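Local coordinates for substrate binding periplasmic protein (Ralstonia solanacearum, PDB 3LOP), which probably serves as a periplasmic receptor for small ligands, and holds a leucine molecule between its two lobes in this crystal, at residues 31-36 and 47-52; 211-216 and 223-228; 293-298 and 328-333. One frame throughout, in Å; residues are numbered along the deposited sequence.

Contact 1: 31-36 and 47-52; sequences LYFDWL and IRLVAR. With EDO (1,2-ethanediol), chain C.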
# COMPACT_ATOMS: atom_id res chain seq x y z
N LEU A 31 -11.73 10.94 -3.56
CA LEU A 31 -12.67 10.63 -4.63
C LEU A 31 -13.84 9.83 -4.09
O LEU A 31 -15.00 10.14 -4.37
CB LEU A 31 -11.98 9.84 -5.75
CG LEU A 31 -12.92 9.36 -6.86
CD1 LEU A 31 -13.54 10.56 -7.57
CD2 LEU A 31 -12.14 8.51 -7.85
N TYR A 32 -13.55 8.80 -3.30
CA TYR A 32 -14.64 8.00 -2.77
C TYR A 32 -15.58 8.82 -1.89
O TYR A 32 -16.80 8.72 -2.02
CB TYR A 32 -14.14 6.80 -1.96
CG TYR A 32 -15.30 5.95 -1.54
CD1 TYR A 32 -15.97 5.15 -2.47
CD2 TYR A 32 -15.84 6.05 -0.26
CE1 TYR A 32 -17.15 4.50 -2.15
CE2 TYR A 32 -17.02 5.40 0.08
CZ TYR A 32 -17.68 4.63 -0.87
OH TYR A 32 -18.87 4.03 -0.56
N PHE A 33 -15.02 9.62 -0.99
CA PHE A 33 -15.88 10.41 -0.12
C PHE A 33 -16.66 11.48 -0.88
O PHE A 33 -17.81 11.75 -0.54
CB PHE A 33 -15.06 11.02 1.02
CG PHE A 33 -14.59 10.00 2.03
CD1 PHE A 33 -15.46 9.04 2.52
CD2 PHE A 33 -13.27 10.00 2.48
CE1 PHE A 33 -15.04 8.09 3.45
CE2 PHE A 33 -12.84 9.05 3.41
CZ PHE A 33 -13.72 8.10 3.89
N ASP A 34 -16.06 12.10 -1.89
CA ASP A 34 -16.79 13.10 -2.67
C ASP A 34 -17.95 12.40 -3.38
O ASP A 34 -19.05 12.94 -3.47
CB ASP A 34 -15.89 13.76 -3.72
CG ASP A 34 -14.92 14.77 -3.12
OD1 ASP A 34 -15.19 15.26 -2.00
OD2 ASP A 34 -13.91 15.09 -3.78
N TRP A 35 -17.68 11.20 -3.89
CA TRP A 35 -18.67 10.38 -4.58
C TRP A 35 -19.80 10.01 -3.61
O TRP A 35 -20.99 10.13 -3.94
CB TRP A 35 -17.95 9.14 -5.13
CG TRP A 35 -18.77 7.96 -5.59
CD1 TRP A 35 -18.66 6.68 -5.12
CD2 TRP A 35 -19.68 7.90 -6.70
NE1 TRP A 35 -19.43 5.83 -5.87
CE2 TRP A 35 -20.07 6.55 -6.85
CE3 TRP A 35 -20.21 8.86 -7.58
CZ2 TRP A 35 -20.96 6.13 -7.84
CZ3 TRP A 35 -21.09 8.43 -8.57
CH2 TRP A 35 -21.46 7.08 -8.69
N LEU A 36 -19.42 9.58 -2.41
CA LEU A 36 -20.39 9.21 -1.39
C LEU A 36 -21.26 10.42 -1.05
O LEU A 36 -22.48 10.30 -0.92
CB LEU A 36 -19.66 8.72 -0.14
CG LEU A 36 -20.52 8.29 1.05
CD1 LEU A 36 -21.37 7.09 0.66
CD2 LEU A 36 -19.61 7.95 2.23
N ILE A 47 -19.48 13.62 4.83
CA ILE A 47 -18.19 13.12 5.30
C ILE A 47 -17.14 14.15 4.92
O ILE A 47 -17.11 14.63 3.79
CB ILE A 47 -17.82 11.77 4.65
CG1 ILE A 47 -18.92 10.74 4.93
CG2 ILE A 47 -16.47 11.29 5.18
CD1 ILE A 47 -19.18 10.50 6.41
N ARG A 48 -16.29 14.51 5.87
CA ARG A 48 -15.22 15.47 5.61
C ARG A 48 -13.89 14.78 5.81
O ARG A 48 -13.61 14.25 6.89
CB ARG A 48 -15.31 16.67 6.56
CG ARG A 48 -14.21 17.70 6.30
CD ARG A 48 -14.19 18.83 7.32
NE ARG A 48 -13.85 18.37 8.66
CZ ARG A 48 -13.34 19.15 9.61
NH1 ARG A 48 -13.12 20.44 9.36
NH2 ARG A 48 -13.06 18.65 10.80
N LEU A 49 -13.07 14.77 4.76
CA LEU A 49 -11.74 14.17 4.84
C LEU A 49 -10.72 15.29 4.98
O LEU A 49 -10.67 16.20 4.15
CB LEU A 49 -11.44 13.36 3.58
CG LEU A 49 -9.99 12.86 3.45
CD1 LEU A 49 -9.65 11.91 4.59
CD2 LEU A 49 -9.82 12.16 2.11
N VAL A 50 -9.92 15.22 6.03
CA VAL A 50 -8.89 16.21 6.28
C VAL A 50 -7.55 15.50 6.14
O VAL A 50 -7.31 14.48 6.78
CB VAL A 50 -9.01 16.80 7.71
CG1 VAL A 50 -7.99 17.91 7.91
CG2 VAL A 50 -10.42 17.34 7.93
N ALA A 51 -6.67 16.04 5.30
CA ALA A 51 -5.37 15.44 5.09
C ALA A 51 -4.24 16.39 5.46
O ALA A 51 -4.43 17.60 5.49
CB ALA A 51 -5.22 15.02 3.62
N ARG A 52 -3.08 15.83 5.77
CA ARG A 52 -1.92 16.65 6.12
C ARG A 52 -0.65 15.96 5.67
O ARG A 52 -0.47 14.76 5.85
CB ARG A 52 -1.86 16.93 7.62
CG ARG A 52 -0.85 18.02 7.99
CD ARG A 52 -1.10 18.56 9.39
NE ARG A 52 -2.42 19.18 9.48
CZ ARG A 52 -3.01 19.53 10.61
NH1 ARG A 52 -2.41 19.31 11.77
NH2 ARG A 52 -4.23 20.06 10.59
C1 EDO C . -14.68 14.52 1.18
O1 EDO C . -13.48 14.39 0.42
C2 EDO C . -14.88 15.99 1.56
O2 EDO C . -13.88 16.37 2.50

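Contact 2: 211-216 and 223-228; sequences QFVRQY and AQLLGL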
# COMPACT_ATOMS: atom_id res chain seq x y z
N GLN A 211 14.14 4.31 -9.98
CA GLN A 211 15.50 4.70 -10.31
C GLN A 211 16.41 3.48 -10.38
O GLN A 211 17.26 3.39 -11.27
CB GLN A 211 16.03 5.69 -9.28
CG GLN A 211 15.39 7.07 -9.40
CD GLN A 211 15.74 7.75 -10.71
OE1 GLN A 211 15.11 8.73 -11.09
NE2 GLN A 211 16.75 7.23 -11.40
N PHE A 212 16.23 2.53 -9.47
CA PHE A 212 17.05 1.33 -9.50
C PHE A 212 16.80 0.56 -10.79
O PHE A 212 17.74 0.17 -11.48
CB PHE A 212 16.74 0.42 -8.30
CG PHE A 212 17.51 -0.86 -8.33
CD1 PHE A 212 18.78 -0.94 -7.75
CD2 PHE A 212 17.01 -1.98 -9.00
CE1 PHE A 212 19.54 -2.11 -7.86
CE2 PHE A 212 17.76 -3.15 -9.11
CZ PHE A 212 19.03 -3.21 -8.54
N VAL A 213 15.54 0.33 -11.11
CA VAL A 213 15.20 -0.42 -12.32
C VAL A 213 15.73 0.24 -13.59
O VAL A 213 16.34 -0.44 -14.42
CB VAL A 213 13.66 -0.61 -12.44
CG1 VAL A 213 13.32 -1.25 -13.77
CG2 VAL A 213 13.17 -1.49 -11.30
N ARG A 214 15.53 1.54 -13.74
CA ARG A 214 16.01 2.24 -14.93
C ARG A 214 17.52 2.11 -15.08
O ARG A 214 18.02 1.76 -16.15
CB ARG A 214 15.63 3.72 -14.89
CG ARG A 214 16.17 4.52 -16.08
CD ARG A 214 15.84 6.01 -15.99
NE ARG A 214 14.46 6.32 -16.36
CZ ARG A 214 13.97 6.23 -17.60
NH1 ARG A 214 14.74 5.83 -18.60
NH2 ARG A 214 12.71 6.56 -17.84
N GLN A 215 18.24 2.41 -14.00
CA GLN A 215 19.71 2.36 -14.01
C GLN A 215 20.26 0.95 -14.16
O GLN A 215 21.22 0.72 -14.90
CB GLN A 215 20.25 3.00 -12.73
CG GLN A 215 20.01 4.50 -12.65
CD GLN A 215 20.32 5.07 -11.28
OE1 GLN A 215 21.34 4.75 -10.68
NE2 GLN A 215 19.43 5.93 -10.78
N TYR A 216 19.67 -0.01 -13.44
CA TYR A 216 20.12 -1.39 -13.50
C TYR A 216 20.03 -1.92 -14.93
O TYR A 216 20.99 -2.49 -15.45
CB TYR A 216 19.28 -2.26 -12.56
CG TYR A 216 19.62 -3.73 -12.59
CD1 TYR A 216 20.82 -4.20 -12.04
CD2 TYR A 216 18.76 -4.66 -13.18
CE1 TYR A 216 21.15 -5.55 -12.09
CE2 TYR A 216 19.08 -6.01 -13.22
CZ TYR A 216 20.28 -6.45 -12.68
OH TYR A 216 20.61 -7.79 -12.75
N ALA A 223 18.70 -9.47 -14.68
CA ALA A 223 17.90 -10.22 -13.73
C ALA A 223 16.40 -9.97 -13.85
O ALA A 223 15.97 -8.89 -14.25
CB ALA A 223 18.35 -9.92 -12.30
N GLN A 224 15.61 -10.99 -13.53
CA GLN A 224 14.15 -10.87 -13.53
C GLN A 224 13.86 -9.94 -12.35
O GLN A 224 14.44 -10.10 -11.28
CB GLN A 224 13.51 -12.24 -13.28
CG GLN A 224 12.04 -12.20 -12.90
CD GLN A 224 11.16 -11.69 -14.02
OE1 GLN A 224 11.23 -12.19 -15.15
NE2 GLN A 224 10.33 -10.69 -13.73
N LEU A 225 12.97 -8.98 -12.55
CA LEU A 225 12.65 -8.04 -11.48
C LEU A 225 11.27 -8.29 -10.90
O LEU A 225 10.33 -8.64 -11.61
CB LEU A 225 12.74 -6.61 -12.01
CG LEU A 225 14.11 -6.22 -12.58
CD1 LEU A 225 14.00 -4.90 -13.34
CD2 LEU A 225 15.14 -6.12 -11.45
N LEU A 226 11.17 -8.11 -9.58
CA LEU A 226 9.90 -8.28 -8.88
C LEU A 226 9.97 -7.43 -7.61
O LEU A 226 11.05 -7.06 -7.17
CB LEU A 226 9.66 -9.76 -8.52
CG LEU A 226 10.67 -10.50 -7.65
CD1 LEU A 226 10.00 -11.73 -7.05
CD2 LEU A 226 11.89 -10.89 -8.46
N GLY A 227 8.81 -7.12 -7.04
CA GLY A 227 8.82 -6.30 -5.84
C GLY A 227 7.49 -6.24 -5.11
O GLY A 227 6.48 -6.77 -5.58
N LEU A 228 7.52 -5.59 -3.95
CA LEU A 228 6.34 -5.44 -3.10
C LEU A 228 5.28 -4.50 -3.67
O LEU A 228 5.57 -3.68 -4.54
CB LEU A 228 6.76 -4.94 -1.72
CG LEU A 228 7.62 -5.89 -0.88
CD1 LEU A 228 8.09 -5.18 0.39
CD2 LEU A 228 6.83 -7.14 -0.54

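Contact 3: 293-298 and 328-333; sequences AKVLAE and FTVDFT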
# COMPACT_ATOMS: atom_id res chain seq x y z
N ALA A 293 -11.28 3.86 1.98
CA ALA A 293 -12.33 4.81 2.30
C ALA A 293 -13.70 4.15 2.30
O ALA A 293 -14.53 4.42 3.17
CB ALA A 293 -12.31 5.97 1.31
N LYS A 294 -13.94 3.26 1.34
CA LYS A 294 -15.23 2.58 1.26
C LYS A 294 -15.43 1.64 2.45
O LYS A 294 -16.54 1.54 2.98
CB LYS A 294 -15.35 1.80 -0.06
CG LYS A 294 -16.75 1.24 -0.28
CD LYS A 294 -16.93 0.72 -1.70
CE LYS A 294 -18.37 0.27 -1.91
NZ LYS A 294 -18.58 -0.23 -3.30
N VAL A 295 -14.38 0.94 2.85
CA VAL A 295 -14.46 0.04 4.00
C VAL A 295 -14.80 0.85 5.25
O VAL A 295 -15.65 0.46 6.05
CB VAL A 295 -13.13 -0.71 4.22
CG1 VAL A 295 -13.13 -1.40 5.57
CG2 VAL A 295 -12.95 -1.74 3.11
N LEU A 296 -14.12 1.98 5.42
CA LEU A 296 -14.37 2.84 6.57
C LEU A 296 -15.80 3.39 6.52
O LEU A 296 -16.48 3.45 7.54
CB LEU A 296 -13.37 4.00 6.61
CG LEU A 296 -13.58 5.06 7.69
CD1 LEU A 296 -13.61 4.43 9.08
CD2 LEU A 296 -12.45 6.09 7.59
N ALA A 297 -16.24 3.78 5.33
CA ALA A 297 -17.59 4.32 5.17
C ALA A 297 -18.66 3.32 5.61
O ALA A 297 -19.65 3.71 6.22
CB ALA A 297 -17.82 4.74 3.72
N GLU A 298 -18.46 2.05 5.29
CA GLU A 298 -19.41 1.01 5.67
C GLU A 298 -19.46 0.90 7.19
O GLU A 298 -20.53 0.73 7.78
CB GLU A 298 -19.02 -0.33 5.05
CG GLU A 298 -19.86 -1.53 5.48
CD GLU A 298 -21.35 -1.39 5.17
OE1 GLU A 298 -21.72 -0.55 4.32
OE2 GLU A 298 -22.14 -2.15 5.77
N PHE A 328 -14.21 -8.63 -3.49
CA PHE A 328 -13.09 -8.20 -2.67
C PHE A 328 -13.73 -7.92 -1.32
O PHE A 328 -14.27 -6.84 -1.08
CB PHE A 328 -12.44 -6.93 -3.25
CG PHE A 328 -11.17 -6.53 -2.55
CD1 PHE A 328 -11.21 -5.76 -1.39
CD2 PHE A 328 -9.94 -6.96 -3.03
CE1 PHE A 328 -10.04 -5.43 -0.72
CE2 PHE A 328 -8.77 -6.64 -2.36
CZ PHE A 328 -8.81 -5.87 -1.20
N THR A 329 -13.67 -8.92 -0.45
CA THR A 329 -14.28 -8.83 0.86
C THR A 329 -13.29 -8.57 1.98
O THR A 329 -12.12 -8.92 1.90
CB THR A 329 -15.05 -10.12 1.18
OG1 THR A 329 -14.16 -11.24 1.07
CG2 THR A 329 -16.20 -10.30 0.21
N VAL A 330 -13.79 -7.95 3.05
CA VAL A 330 -12.98 -7.63 4.21
C VAL A 330 -13.60 -8.23 5.46
O VAL A 330 -14.80 -8.08 5.72
CB VAL A 330 -12.87 -6.10 4.38
CG1 VAL A 330 -12.00 -5.77 5.57
CG2 VAL A 330 -12.30 -5.48 3.11
N ASP A 331 -12.78 -8.94 6.23
CA ASP A 331 -13.22 -9.57 7.47
C ASP A 331 -12.27 -9.15 8.59
O ASP A 331 -11.12 -9.61 8.64
CB ASP A 331 -13.23 -11.09 7.31
CG ASP A 331 -13.49 -11.82 8.62
OD1 ASP A 331 -13.96 -11.17 9.57
OD2 ASP A 331 -13.24 -13.05 8.68
N PHE A 332 -12.73 -8.27 9.47
CA PHE A 332 -11.91 -7.81 10.58
C PHE A 332 -12.19 -8.54 11.89
O PHE A 332 -11.65 -8.17 12.93
CB PHE A 332 -12.11 -6.30 10.83
CG PHE A 332 -11.56 -5.41 9.75
CD1 PHE A 332 -10.30 -5.62 9.22
CD2 PHE A 332 -12.29 -4.31 9.32
CE1 PHE A 332 -9.76 -4.75 8.27
CE2 PHE A 332 -11.77 -3.42 8.38
CZ PHE A 332 -10.50 -3.64 7.85
N THR A 333 -13.03 -9.57 11.85
CA THR A 333 -13.35 -10.30 13.08
C THR A 333 -12.15 -11.06 13.64
O THR A 333 -12.07 -11.31 14.85
CB THR A 333 -14.54 -11.27 12.88
OG1 THR A 333 -14.20 -12.26 11.90
CG2 THR A 333 -15.77 -10.51 12.43

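Contact 1: 31-36 and 47-52
Ile47 lays its CG2 methyl over one face of the Phe33 ring, a CH-pi contact with the carbon 3.9 Å from the ring centroid and 22° off the ring normal. The methyl sits toward the rim rather than over the middle, so its closest atom is Phe33 CD1, 3.6 Å from Ile47 CG2. The other ortho carbon, Phe33 CD2, leans obliquely on Leu49 CB at 4.0 Å, the two side chains crossing at about a right angle. One phenyl ring thus bridges two residues that point the same way from the strand. Phe33 manages this with CG beside its backbone N and anti to the carbonyl carbon (chi1 -70°). A turn further along the helix, Leu36 CD2 packs on the other branch of Ile47, meeting CG1 at 3.9 Å, so the isoleucine is gripped at both of its gamma carbons.

Beside this apolar patch lies a molecule of 1,2-ethanediol, probably from the crystallisation liquor. It links the Asp34 carboxylate on the helix to the main chain of the strand: its O1 gives a hydrogen bond to Asp34 OD1 at 3.1 Å, and its O2 receives one from Leu49 N at 2.9 Å, nearly straight at 166°. Its C1 also rests 3.5 Å from Phe33 CB.

Further out, Arg30 forms a salt bridge with Asp34 OD2, Asn37 ND2 bonds to Ile47 O, and Ile42 in the connecting loop touches both Leu36 and Ile47. Strand 47-53 pairs through its backbone with strand 6-12, and helix 19-38 runs nearly antiparallel to it. This is the helix-on-strand packing of a beta-alpha-beta crossover, here strand 6-12, helix 19-38 and strand 47-53 at the border of a parallel sheet in a periplasmic binding protein lobe.

Contact 2: 211-216 and 223-228
Leu225 pushes its forked end toward the helix, and its two methyls find different neighbours. CD1 fits against the branched end of Val213, 3.7 Å from Val213 CG1 and 4.1 Å from Val213 CG2, so a single methyl nestles against both prongs of the valine. CD2 lies obliquely to the Tyr216 ring, more loosely, at 4.3 Å from Tyr216 CD2. The leucine therefore fills the groove between two helix residues one turn apart, its fork swung toward them by a CG that stands beside the backbone N (chi1 -58°).

Tyr216 forms the long ridge on the helix side. With CG anti to its backbone N (chi1 178°), it carries the phenol across to Ala223, just ahead of strand 224-227, where the hydroxyl presses closely on the alanine methyl: Tyr216 OH is 3.1 Å from Ala223 CB. The same oxygen accepts a hydrogen bond from Ala223 N at 3.2 Å with an angle of 155°, the amide nitrogen lying at the ring's edge and in its plane. A buried hydroxyl and a main-chain N-H are thereby paired at the rim of an otherwise apolar interface.

In strand 199-203, Leu202 touches Val213 and Ile200 touches Tyr216, while Leu193 of helix 186-194 touches the tyrosine as well. Strand 199-203, helix 206-218 and strand 224-227 make up a beta-alpha-beta crossover, with the helix packed on both strands of the lobe's parallel sheet.

Contact 3: 293-298 and 328-333
Val295 faces the 328-333 segment with both of its methyls, and each has its own partner. CG2, anti to the carbonyl carbon, meets CG2 of Val330 at 3.8 Å; the two valines cross at a slant, one methyl against one methyl. CG1, anti to the backbone N (chi1 167°), instead approaches Phe332, whose side chain comes from the opposite direction. Val295 CG1 lies 3.7 Å from Phe332 CE2 and 4.1 Å from Phe332 CZ, oblique to the ring, so the far end of the phenyl is what it meets.

Val330 also packs on that ring from its own segment, and probably helps fix its tilt: Val330 CG1 lies 3.4 Å above one face of the Phe332 ring, offset toward the rim. Val330 thus turns one methyl to the helix and the other to the phenyl. Phe119 adds an edge-to-face ring contact with Phe332.

In the fold, this apolar cluster holds the short antiparallel ribbon of strands 322-323 and 329-331 against helix 284-303, and Val324, in the loop between the two strands, also packs on Val295.

Two residues before Thr333, Asp331 forms an Asx turn. Its OD1 accepts two hydrogen bonds, from Thr333 N at 2.9 Å, arriving from above the carboxylate plane, and from Thr333 OG1 at 2.6 Å, on the syn lone pair.

In the fold
Contacts 1 and 3 are neighbours, with centres 16 Å apart, and they touch directly: helix 19-38 lies against helix 284-303, with Phe33 CZ 3.6 Å from Ala293 CB and Tyr32 OH 3.5 Å from Lys294 CG. Contact 2 stands well apart in the other lobe, its centre 34 Å from that of contact 1 and 33 Å from that of contact 3, on the opposite side of the chain's centre from both. The leucine is held between the lobes by residues such as Gln18, Thr83, Tyr125 and Thr205. None of the touching residues belongs to that pocket, although Leu228, in the 223-228 segment, packs on Tyr125.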